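Local coordinates for protein ribokinase RBSK (Mycobacterium tuberculosis, PDB 3GO6) that probably phosphorylates D-ribose at O-5, using ATP and magnesium, to give D-ribose 5-phosphate as a homodimeric ribokinase of the PfkB carbohydrate kinase family, at residues P20-V25 / A69-Q74; D169-V174 / A193-A198; D188-A193 / D205-P210. All blocks are in the same frame, centred on the assembly; numbering follows the deposited sequence.

Contact 1. Residues P20-V25 / A69-Q74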
ATOM      1  N   PRO A  20      11.688  17.738  29.953  1.00 28.28           N
ATOM      2  CA  PRO A  20      10.321  18.188  29.690  1.00 27.29           C
ATOM      3  C   PRO A  20       9.374  17.009  29.505  1.00 25.91           C
ATOM      4  O   PRO A  20       9.771  15.979  28.972  1.00 25.75           O
ATOM      5  CB  PRO A  20      10.448  19.002  28.393  1.00 27.01           C
ATOM      6  CG  PRO A  20      11.670  18.561  27.779  1.00 28.12           C
ATOM      7  CD  PRO A  20      12.600  18.070  28.845  1.00 28.80           C
ATOM      8  N   ARG A  21       8.148  17.160  29.981  1.00 24.97           N
ATOM      9  CA  ARG A  21       7.160  16.107  29.882  1.00 24.56           C
ATOM     10  C   ARG A  21       6.280  16.449  28.694  1.00 23.02           C
ATOM     11  O   ARG A  21       5.525  17.431  28.724  1.00 23.23           O
ATOM     12  CB  ARG A  21       6.328  15.993  31.169  1.00 24.07           C
ATOM     13  CG  ARG A  21       7.160  15.700  32.423  1.00 25.97           C
ATOM     14  CD  ARG A  21       6.355  15.965  33.701  1.00 27.77           C
ATOM     15  NE  ARG A  21       5.923  17.364  33.822  1.00 34.49           N
ATOM     16  CZ  ARG A  21       5.009  17.806  34.689  1.00 36.84           C
ATOM     17  NH1 ARG A  21       4.415  16.969  35.533  1.00 38.57           N
ATOM     18  NH2 ARG A  21       4.684  19.093  34.714  1.00 36.96           N
ATOM     19  N   VAL A  22       6.402  15.648  27.641  1.00 20.73           N
ATOM     20  CA  VAL A  22       5.606  15.858  26.438  1.00 19.37           C
ATOM     21  C   VAL A  22       4.506  14.814  26.388  1.00 18.79           C
ATOM     22  O   VAL A  22       4.788  13.620  26.504  1.00 16.91           O
ATOM     23  CB  VAL A  22       6.491  15.796  25.174  1.00 18.45           C
ATOM     24  CG1 VAL A  22       5.638  15.807  23.917  1.00 19.04           C
ATOM     25  CG2 VAL A  22       7.500  16.974  25.189  1.00 18.44           C
ATOM     26  N   CYS A  23       3.257  15.268  26.244  1.00 19.56           N
ATOM     27  CA  CYS A  23       2.146  14.360  25.958  1.00 18.85           C
ATOM     28  C   CYS A  23       1.699  14.485  24.493  1.00 17.78           C
ATOM     29  O   CYS A  23       1.318  15.578  24.037  1.00 17.15           O
ATOM     30  CB  CYS A  23       0.964  14.627  26.889  1.00 19.80           C
ATOM     31  SG  CYS A  23      -0.481  13.662  26.405  1.00 27.18           S
ATOM     32  N   VAL A  24       1.782  13.384  23.747  1.00 15.46           N
ATOM     33  CA  VAL A  24       1.352  13.393  22.355  1.00 15.21           C
ATOM     34  C   VAL A  24      -0.016  12.727  22.274  1.00 15.15           C
ATOM     35  O   VAL A  24      -0.178  11.581  22.688  1.00 15.79           O
ATOM     36  CB  VAL A  24       2.359  12.661  21.437  1.00 15.35           C
ATOM     37  CG1 VAL A  24       1.894  12.685  19.976  1.00 14.28           C
ATOM     38  CG2 VAL A  24       3.752  13.267  21.588  1.00 14.87           C
ATOM     39  N   VAL A  25      -0.999  13.441  21.747  1.00 14.59           N
ATOM     40  CA  VAL A  25      -2.322  12.857  21.537  1.00 14.86           C
ATOM     41  C   VAL A  25      -2.511  12.828  20.021  1.00 14.81           C
ATOM     42  O   VAL A  25      -2.571  13.877  19.371  1.00 15.05           O
ATOM     43  CB  VAL A  25      -3.450  13.684  22.243  1.00 14.66           C
ATOM     44  CG1 VAL A  25      -4.854  13.171  21.851  1.00 16.78           C
ATOM     45  CG2 VAL A  25      -3.297  13.634  23.771  1.00 13.95           C
ATOM     46  N   ALA A  69      14.906  13.103  21.335  1.00 17.91           N
ATOM     47  CA  ALA A  69      15.410  14.445  21.637  1.00 18.61           C
ATOM     48  C   ALA A  69      15.536  14.762  23.136  1.00 19.55           C
ATOM     49  O   ALA A  69      15.959  15.863  23.485  1.00 20.38           O
ATOM     50  CB  ALA A  69      14.558  15.525  20.938  1.00 18.16           C
ATOM     51  N   GLY A  70      15.146  13.833  24.012  1.00 19.91           N
ATOM     52  CA  GLY A  70      15.370  13.978  25.457  1.00 20.24           C
ATOM     53  C   GLY A  70      14.147  14.256  26.321  1.00 20.83           C
ATOM     54  O   GLY A  70      14.261  14.420  27.547  1.00 20.31           O
ATOM     55  N   ALA A  71      12.962  14.316  25.710  1.00 19.44           N
ATOM     56  CA  ALA A  71      11.751  14.530  26.486  1.00 19.63           C
ATOM     57  C   ALA A  71      11.301  13.229  27.152  1.00 19.97           C
ATOM     58  O   ALA A  71      11.638  12.128  26.696  1.00 19.97           O
ATOM     59  CB  ALA A  71      10.604  15.103  25.594  1.00 19.70           C
ATOM     60  N   GLN A  72      10.553  13.367  28.237  1.00 19.96           N
ATOM     61  CA  GLN A  72       9.841  12.240  28.802  1.00 20.85           C
ATOM     62  C   GLN A  72       8.451  12.239  28.186  1.00 19.13           C
ATOM     63  O   GLN A  72       7.681  13.171  28.378  1.00 19.59           O
ATOM     64  CB  GLN A  72       9.781  12.330  30.329  1.00 21.34           C
ATOM     65  CG  GLN A  72       9.707  10.936  30.967  1.00 29.11           C
ATOM     66  CD  GLN A  72      10.948  10.074  30.657  1.00 37.13           C
ATOM     67  OE1 GLN A  72      12.077  10.437  31.018  1.00 41.05           O
ATOM     68  NE2 GLN A  72      10.739   8.938  29.972  1.00 38.63           N
ATOM     69  N   VAL A  73       8.147  11.195  27.424  1.00 18.11           N
ATOM     70  CA  VAL A  73       6.991  11.228  26.524  1.00 16.80           C
ATOM     71  C   VAL A  73       5.927  10.209  26.899  1.00 16.80           C
ATOM     72  O   VAL A  73       6.242   9.047  27.193  1.00 17.32           O
ATOM     73  CB  VAL A  73       7.421  11.001  25.055  1.00 16.66           C
ATOM     74  CG1 VAL A  73       6.218  11.145  24.104  1.00 16.57           C
ATOM     75  CG2 VAL A  73       8.548  11.979  24.660  1.00 16.12           C
ATOM     76  N   GLN A  74       4.679  10.663  26.883  1.00 16.63           N
ATOM     77  CA  GLN A  74       3.497   9.799  26.928  1.00 17.46           C
ATOM     78  C   GLN A  74       2.721   9.934  25.619  1.00 17.74           C
ATOM     79  O   GLN A  74       2.557  11.049  25.096  1.00 17.46           O
ATOM     80  CB  GLN A  74       2.590  10.221  28.075  1.00 17.84           C
ATOM     81  CG  GLN A  74       3.182   9.930  29.459  1.00 20.77           C
ATOM     82  CD  GLN A  74       3.187   8.435  29.787  1.00 24.42           C
ATOM     83  OE1 GLN A  74       2.489   7.624  29.160  1.00 24.08           O
ATOM     84  NE2 GLN A  74       3.986   8.066  30.775  1.00 29.01           N
TER
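A chi1 of 172° places CG1 of Val22 anti to its backbone N and leaves CG2 beside that N, against Ala71 CB at 3.6 Å. Val24 takes the same rotamer; its CG2 approaches CG1 of Val73 at 4.1 Å, the two side chains crossing at a slant. Pro20 CG adds a looser apolar touch to Ala71 CB. Val22, Val24 and Val73 share one face of the sheet, while Arg21, Cys23, Gln72 and Gln74 are directed to the other.

Four hydrogen bonds join the two parallel strands, with Arg21 opposite Gln72, Val22 opposite Val73 and Cys23 opposite Gln74. Gln72 N donates to Pro20 O at 2.8 Å, and Gln72 O receives Val22 N tilted 26° from the carbonyl plane. Gln74 repeats the pattern, its N bound to Val22 O at 3.0 Å and its O accepting a nearly straight bond (170°) from Val24 N. Helix 58-68 covers Val24 and Val73, and helix 246-257 covers Val22 and Ala71. On the other face, Arg21 forms a salt bridge with Asp145. Strand 72-76, entered through the Schellman motif at Gly70, is an outermost strand, within this chain, of the large mixed sheet of the ribokinase fold, in its parallel part.

Contact 2. Residues D169-V174 / A193-A198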
ATOM      1  N   ASP A 169      -2.109  24.796  32.401  1.00 34.50           N
ATOM      2  CA  ASP A 169      -1.071  25.696  31.861  1.00 34.06           C
ATOM      3  C   ASP A 169       0.074  24.982  31.124  1.00 31.80           C
ATOM      4  O   ASP A 169       1.222  25.428  31.167  1.00 31.96           O
ATOM      5  CB  ASP A 169      -0.558  26.706  32.918  1.00 35.52           C
ATOM      6  CG  ASP A 169       0.257  27.876  32.299  1.00 39.19           C
ATOM      7  OD1 ASP A 169      -0.149  28.447  31.244  1.00 43.78           O
ATOM      8  OD2 ASP A 169       1.320  28.229  32.880  1.00 44.17           O
ATOM      9  N   ALA A 170      -0.259  23.888  30.437  1.00 28.86           N
ATOM     10  CA  ALA A 170       0.656  23.261  29.473  1.00 26.06           C
ATOM     11  C   ALA A 170       0.596  23.994  28.138  1.00 24.41           C
ATOM     12  O   ALA A 170      -0.449  24.550  27.769  1.00 24.00           O
ATOM     13  CB  ALA A 170       0.297  21.812  29.272  1.00 25.27           C
ATOM     14  N   VAL A 171       1.704  23.975  27.402  1.00 22.31           N
ATOM     15  CA  VAL A 171       1.713  24.485  26.035  1.00 20.81           C
ATOM     16  C   VAL A 171       0.791  23.655  25.114  1.00 20.17           C
ATOM     17  O   VAL A 171       0.898  22.431  25.060  1.00 20.04           O
ATOM     18  CB  VAL A 171       3.143  24.490  25.456  1.00 20.65           C
ATOM     19  CG1 VAL A 171       3.137  24.946  23.980  1.00 19.30           C
ATOM     20  CG2 VAL A 171       4.056  25.368  26.305  1.00 21.35           C
ATOM     21  N   VAL A 172      -0.105  24.325  24.393  1.00 19.01           N
ATOM     22  CA  VAL A 172      -0.908  23.660  23.371  1.00 18.56           C
ATOM     23  C   VAL A 172      -0.205  23.812  22.014  1.00 18.15           C
ATOM     24  O   VAL A 172      -0.125  24.903  21.457  1.00 17.64           O
ATOM     25  CB  VAL A 172      -2.363  24.179  23.306  1.00 18.59           C
ATOM     26  CG1 VAL A 172      -3.107  23.507  22.172  1.00 17.23           C
ATOM     27  CG2 VAL A 172      -3.086  23.928  24.643  1.00 20.81           C
ATOM     28  N   MET A 173       0.294  22.694  21.492  1.00 17.72           N
ATOM     29  CA  MET A 173       1.034  22.681  20.235  1.00 16.75           C
ATOM     30  C   MET A 173       0.333  21.756  19.243  1.00 16.47           C
ATOM     31  O   MET A 173       0.141  20.558  19.520  1.00 16.86           O
ATOM     32  CB  MET A 173       2.482  22.238  20.509  1.00 16.48           C
ATOM     33  CG  MET A 173       3.427  22.276  19.278  1.00 16.82           C
ATOM     34  SD  MET A 173       5.132  21.784  19.663  1.00 17.91           S
ATOM     35  CE  MET A 173       5.712  23.226  20.559  1.00 15.32           C
ATOM     36  N   VAL A 174      -0.073  22.308  18.103  1.00 15.24           N
ATOM     37  CA  VAL A 174      -0.853  21.578  17.119  1.00 15.45           C
ATOM     38  C   VAL A 174      -0.089  21.501  15.813  1.00 15.85           C
ATOM     39  O   VAL A 174       0.345  22.521  15.263  1.00 15.59           O
ATOM     40  CB  VAL A 174      -2.256  22.233  16.881  1.00 16.01           C
ATOM     41  CG1 VAL A 174      -3.072  21.464  15.818  1.00 15.98           C
ATOM     42  CG2 VAL A 174      -3.027  22.323  18.196  1.00 15.72           C
ATOM     43  N   ALA A 193      -4.881  27.492  20.497  1.00 20.34           N
ATOM     44  CA  ALA A 193      -3.522  26.945  20.272  1.00 19.39           C
ATOM     45  C   ALA A 193      -2.442  27.979  20.586  1.00 18.76           C
ATOM     46  O   ALA A 193      -2.540  29.123  20.145  1.00 19.02           O
ATOM     47  CB  ALA A 193      -3.363  26.441  18.815  1.00 18.62           C
ATOM     48  N   ASP A 194      -1.420  27.566  21.327  1.00 17.80           N
ATOM     49  CA  ASP A 194      -0.245  28.376  21.594  1.00 18.33           C
ATOM     50  C   ASP A 194       0.693  28.384  20.376  1.00 17.69           C
ATOM     51  O   ASP A 194       1.201  29.441  19.974  1.00 17.21           O
ATOM     52  CB  ASP A 194       0.504  27.868  22.840  1.00 18.68           C
ATOM     53  CG  ASP A 194      -0.311  28.027  24.137  1.00 22.21           C
ATOM     54  OD1 ASP A 194      -0.904  29.111  24.340  1.00 20.77           O
ATOM     55  OD2 ASP A 194      -0.370  27.058  24.951  1.00 23.46           O
ATOM     56  N   VAL A 195       0.929  27.195  19.812  1.00 16.57           N
ATOM     57  CA  VAL A 195       1.890  26.989  18.721  1.00 15.08           C
ATOM     58  C   VAL A 195       1.194  26.133  17.686  1.00 15.27           C
ATOM     59  O   VAL A 195       0.536  25.149  18.048  1.00 14.86           O
ATOM     60  CB  VAL A 195       3.161  26.202  19.210  1.00 15.44           C
ATOM     61  CG1 VAL A 195       4.227  26.064  18.098  1.00 13.55           C
ATOM     62  CG2 VAL A 195       3.759  26.842  20.434  1.00 15.27           C
ATOM     63  N   VAL A 196       1.316  26.516  16.412  1.00 14.54           N
ATOM     64  CA  VAL A 196       0.837  25.703  15.313  1.00 14.54           C
ATOM     65  C   VAL A 196       2.000  25.470  14.370  1.00 15.28           C
ATOM     66  O   VAL A 196       2.723  26.417  14.020  1.00 15.27           O
ATOM     67  CB  VAL A 196      -0.357  26.329  14.553  1.00 14.60           C
ATOM     68  CG1 VAL A 196      -0.754  25.451  13.378  1.00 14.12           C
ATOM     69  CG2 VAL A 196      -1.543  26.471  15.489  1.00 14.15           C
ATOM     70  N   ILE A 197       2.184  24.200  13.992  1.00 14.35           N
ATOM     71  CA  ILE A 197       3.237  23.786  13.057  1.00 14.45           C
ATOM     72  C   ILE A 197       2.533  23.316  11.829  1.00 14.36           C
ATOM     73  O   ILE A 197       1.624  22.477  11.903  1.00 13.56           O
ATOM     74  CB  ILE A 197       4.090  22.624  13.633  1.00 13.88           C
ATOM     75  CG1 ILE A 197       4.683  23.021  14.991  1.00 14.86           C
ATOM     76  CG2 ILE A 197       5.192  22.172  12.629  1.00 14.45           C
ATOM     77  CD1 ILE A 197       5.136  21.809  15.853  1.00 16.50           C
ATOM     78  N   ALA A 198       2.937  23.849  10.681  1.00 14.08           N
ATOM     79  CA  ALA A 198       2.285  23.493   9.431  1.00 14.90           C
ATOM     80  C   ALA A 198       3.177  23.831   8.263  1.00 15.46           C
ATOM     81  O   ALA A 198       3.982  24.743   8.364  1.00 16.14           O
ATOM     82  CB  ALA A 198       0.958  24.225   9.300  1.00 15.01           C
TER
HETATM   83  O   HOH W   1      -1.558  26.903  27.528  1.00 47.77           O
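Met173 and Val174 pair in parallel with Val195 and Val196, the two strand axes 4.7 Å apart at closest approach and inclined by 17°. Ahead of these pairs, Val172 is held through both its N and its O. Its O accepts two bonds, from Val195 N and from Asp194 N, the latter aimed at a lone pair within the carbonyl plane, though bent at the hydrogen. Its N donates a straight bond of 2.8 Å to Asp194 OD2, so a carboxylate oxygen stands where a strand carbonyl would otherwise be expected. Chi1 of Asp194 (-66°) sets CG beside the residue's own N, and Val172 N meets OD2 on the anti side of the carboxylate, 21° out of its plane. A water fixes the same oxygen further, donating to OD2 and to Ala170 O at 2.6 Å, and Asn261 adds a weak bond to it. Beyond Asp194 the regular pattern resumes, with Val174 N bound to Val195 O and Ile197 N to Val174 O at 2.8 Å.

Met173 and Val195 run alongside each other in the same direction, Met173 CG 3.9 Å from Val195 CB. The methionine is extended as far as SD, which meets CD1 of Ile197 at 3.8 Å, and then bends so that CE turns back toward both methyls of Val195. On the other face Val174 CG2 rests against Ala193 CB at 4.2 Å. Helix 246-257 covers Met173 and Ile197, helix 155-167 packs on Val172, and strand 146-149 continues the sheet beyond strand 171-175.

Contact 3. Residues D188-A193 / D205-P210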
ATOM      1  N   ASP A 188     -12.433  26.297  16.958  1.00 23.71           N
ATOM      2  CA  ASP A 188     -12.314  26.231  18.410  1.00 23.84           C
ATOM      3  C   ASP A 188     -10.893  25.877  18.838  1.00 22.71           C
ATOM      4  O   ASP A 188     -10.384  26.433  19.796  1.00 21.75           O
ATOM      5  CB  ASP A 188     -13.312  25.227  19.008  1.00 24.24           C
ATOM      6  CG  ASP A 188     -14.768  25.695  18.887  1.00 29.02           C
ATOM      7  OD1 ASP A 188     -14.999  26.886  18.577  1.00 30.67           O
ATOM      8  OD2 ASP A 188     -15.682  24.864  19.090  1.00 31.87           O
ATOM      9  N   LEU A 189     -10.259  24.943  18.128  1.00 21.68           N
ATOM     10  CA  LEU A 189      -8.864  24.606  18.437  1.00 21.34           C
ATOM     11  C   LEU A 189      -7.932  25.777  18.113  1.00 21.19           C
ATOM     12  O   LEU A 189      -7.048  26.097  18.900  1.00 20.80           O
ATOM     13  CB  LEU A 189      -8.424  23.318  17.710  1.00 21.26           C
ATOM     14  CG  LEU A 189      -7.035  22.726  18.018  1.00 21.02           C
ATOM     15  CD1 LEU A 189      -6.775  22.568  19.505  1.00 18.28           C
ATOM     16  CD2 LEU A 189      -6.883  21.393  17.300  1.00 20.86           C
ATOM     17  N   ALA A 190      -8.145  26.424  16.970  1.00 21.06           N
ATOM     18  CA  ALA A 190      -7.291  27.555  16.564  1.00 21.95           C
ATOM     19  C   ALA A 190      -7.342  28.711  17.581  1.00 22.63           C
ATOM     20  O   ALA A 190      -6.314  29.337  17.888  1.00 23.60           O
ATOM     21  CB  ALA A 190      -7.660  28.030  15.168  1.00 21.21           C
ATOM     22  N   ALA A 191      -8.533  28.946  18.133  1.00 23.06           N
ATOM     23  CA  ALA A 191      -8.779  30.012  19.127  1.00 22.93           C
ATOM     24  C   ALA A 191      -7.874  29.899  20.342  1.00 22.74           C
ATOM     25  O   ALA A 191      -7.520  30.911  20.949  1.00 23.47           O
ATOM     26  CB  ALA A 191     -10.268  30.004  19.567  1.00 22.76           C
ATOM     27  N   ILE A 192      -7.474  28.675  20.684  1.00 22.47           N
ATOM     28  CA  ILE A 192      -6.690  28.437  21.899  1.00 22.33           C
ATOM     29  C   ILE A 192      -5.257  27.892  21.711  1.00 21.48           C
ATOM     30  O   ILE A 192      -4.499  27.828  22.679  1.00 21.72           O
ATOM     31  CB  ILE A 192      -7.465  27.537  22.929  1.00 22.62           C
ATOM     32  CG1 ILE A 192      -7.745  26.140  22.358  1.00 22.62           C
ATOM     33  CG2 ILE A 192      -8.782  28.211  23.359  1.00 23.34           C
ATOM     34  CD1 ILE A 192      -8.232  25.132  23.404  1.00 23.24           C
ATOM     35  N   ALA A 193      -4.881  27.492  20.497  1.00 20.34           N
ATOM     36  CA  ALA A 193      -3.522  26.945  20.272  1.00 19.39           C
ATOM     37  C   ALA A 193      -2.442  27.979  20.586  1.00 18.76           C
ATOM     38  O   ALA A 193      -2.540  29.123  20.145  1.00 19.02           O
ATOM     39  CB  ALA A 193      -3.363  26.441  18.815  1.00 18.62           C
ATOM     40  N   ASP A 205      -4.737  26.800   5.263  1.00 23.83           N
ATOM     41  CA  ASP A 205      -6.020  26.217   5.613  1.00 23.57           C
ATOM     42  C   ASP A 205      -6.438  26.439   7.063  1.00 23.06           C
ATOM     43  O   ASP A 205      -7.621  26.336   7.381  1.00 23.51           O
ATOM     44  CB  ASP A 205      -6.045  24.712   5.303  1.00 23.76           C
ATOM     45  CG  ASP A 205      -7.460  24.149   5.269  1.00 26.10           C
ATOM     46  OD1 ASP A 205      -8.232  24.526   4.353  1.00 28.43           O
ATOM     47  OD2 ASP A 205      -7.813  23.330   6.155  1.00 25.25           O
ATOM     48  N   TRP A 206      -5.481  26.716   7.937  1.00 22.29           N
ATOM     49  CA  TRP A 206      -5.745  26.855   9.368  1.00 22.19           C
ATOM     50  C   TRP A 206      -6.594  28.121   9.651  1.00 22.92           C
ATOM     51  O   TRP A 206      -6.323  29.172   9.080  1.00 23.07           O
ATOM     52  CB  TRP A 206      -4.422  26.920  10.119  1.00 20.70           C
ATOM     53  CG  TRP A 206      -4.525  26.861  11.619  1.00 20.69           C
ATOM     54  CD1 TRP A 206      -4.217  27.854  12.496  1.00 18.76           C
ATOM     55  CD2 TRP A 206      -4.923  25.728  12.413  1.00 20.37           C
ATOM     56  NE1 TRP A 206      -4.424  27.419  13.796  1.00 19.87           N
ATOM     57  CE2 TRP A 206      -4.851  26.119  13.767  1.00 19.32           C
ATOM     58  CE3 TRP A 206      -5.341  24.429  12.107  1.00 20.00           C
ATOM     59  CZ2 TRP A 206      -5.169  25.250  14.818  1.00 21.18           C
ATOM     60  CZ3 TRP A 206      -5.672  23.569  13.156  1.00 19.60           C
ATOM     61  CH2 TRP A 206      -5.579  23.979  14.490  1.00 19.79           C
ATOM     62  N   PRO A 207      -7.624  28.005  10.508  1.00 23.96           N
ATOM     63  CA  PRO A 207      -8.612  29.106  10.692  1.00 24.59           C
ATOM     64  C   PRO A 207      -8.101  30.492  11.134  1.00 25.51           C
ATOM     65  O   PRO A 207      -8.553  31.505  10.581  1.00 26.01           O
ATOM     66  CB  PRO A 207      -9.585  28.532  11.726  1.00 24.55           C
ATOM     67  CG  PRO A 207      -9.464  27.022  11.542  1.00 24.74           C
ATOM     68  CD  PRO A 207      -7.987  26.826  11.319  1.00 23.64           C
ATOM     69  N   SER A 208      -7.214  30.556  12.123  1.00 24.77           N
ATOM     70  CA  SER A 208      -6.798  31.844  12.694  1.00 25.54           C
ATOM     71  C   SER A 208      -5.434  31.660  13.334  1.00 25.40           C
ATOM     72  O   SER A 208      -5.132  30.552  13.787  1.00 26.28           O
ATOM     73  CB  SER A 208      -7.811  32.324  13.748  1.00 25.83           C
ATOM     74  OG  SER A 208      -7.882  31.436  14.865  1.00 27.16           O
ATOM     75  N   PRO A 209      -4.611  32.734  13.388  1.00 24.92           N
ATOM     76  CA  PRO A 209      -3.234  32.580  13.838  1.00 24.29           C
ATOM     77  C   PRO A 209      -3.105  32.303  15.325  1.00 23.48           C
ATOM     78  O   PRO A 209      -3.867  32.872  16.124  1.00 23.58           O
ATOM     79  CB  PRO A 209      -2.567  33.921  13.481  1.00 24.98           C
ATOM     80  CG  PRO A 209      -3.638  34.839  13.090  1.00 24.61           C
ATOM     81  CD  PRO A 209      -4.937  34.131  13.039  1.00 25.16           C
ATOM     82  N   PRO A 210      -2.157  31.410  15.694  1.00 22.55           N
ATOM     83  CA  PRO A 210      -1.840  31.134  17.087  1.00 21.77           C
ATOM     84  C   PRO A 210      -0.858  32.161  17.607  1.00 21.13           C
ATOM     85  O   PRO A 210      -0.386  33.008  16.840  1.00 21.18           O
ATOM     86  CB  PRO A 210      -1.155  29.765  17.010  1.00 22.13           C
ATOM     87  CG  PRO A 210      -0.392  29.856  15.683  1.00 21.98           C
ATOM     88  CD  PRO A 210      -1.350  30.577  14.767  1.00 22.24           C
TER
HETATM   89  O   HOH W   2      -4.414  29.203  16.049  1.00 20.43           O
HETATM   90  O   HOH W   3      -6.507  32.446  16.697  1.00 26.99           O
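Trp206, the first residue beyond helix 200-205, reaches back to Leu189 and Ala190 near the end of helix 183-192. Its CG is anti to the backbone N (chi1 -171°), which carries the indole to the helix. The ring meets Leu189 with its edge, where Trp206 CH2 lies 4.0 Å from Leu189 CG, and the leucine side chain runs roughly perpendicular to that of the tryptophan. Ala190 CB approaches the indole obliquely, 3.6 Å from Trp206 NE1. Buried Trp206 also touches Leu186 of helix 183-192 and Val196 of strand 195-199. Pro207 follows and closes on the alanine methyl, its CB 4.0 Å from Ala190 CB. Ser208 supplies a third neighbour: with chi1 at 63° its OG sits between the backbone N and the carbonyl carbon, 3.4 Å from Ala190 CB. That methyl is therefore wedged among an aromatic, a proline and a hydroxyl.

Polar links across the contact are made by two waters on Ala190 O. One lies in the indole plane at the ring edge, accepts from Trp206 NE1 and donates to Ala190 O, at 2.6 Å, and to Ser208 O. The other donates to Pro209 O and hydrogen-bonds Ser208 OG, while its bond to Ala190 O is weak. Pro210 ends the segment with CB 3.5 Å from Ala193 O, on the loop that leads to strand 195-199. The arrangement belongs to the beta-alpha-beta crossover of strand 171-175, helix 183-192 and strand 195-199, whose helix carries the proline-rich connection from helix 200-205 to strand 212-216.

How the contacts relate
From the N terminus, contact 1 closes first: the chain leaves strand 21-25, builds strands 29-35 and 50-56 of the four-stranded sheet and helix 58-68, then returns beside its start. Contact 2 lies later and in series, closing the beta-alpha-beta unit of strand 171-175, helix 183-192 and strand 195-199. Contacts 1 and 2 belong to the same sheet, with strand 146-149 between them and their centres about 14 Å apart. Contact 3 crosses contact 2 in sequence and shares Ala193 with it; it closes the loop through strand 195-199 and helix 200-205. Contact 3 also packs on contact 2, Trp206 against Val174; contact 1 touches neither.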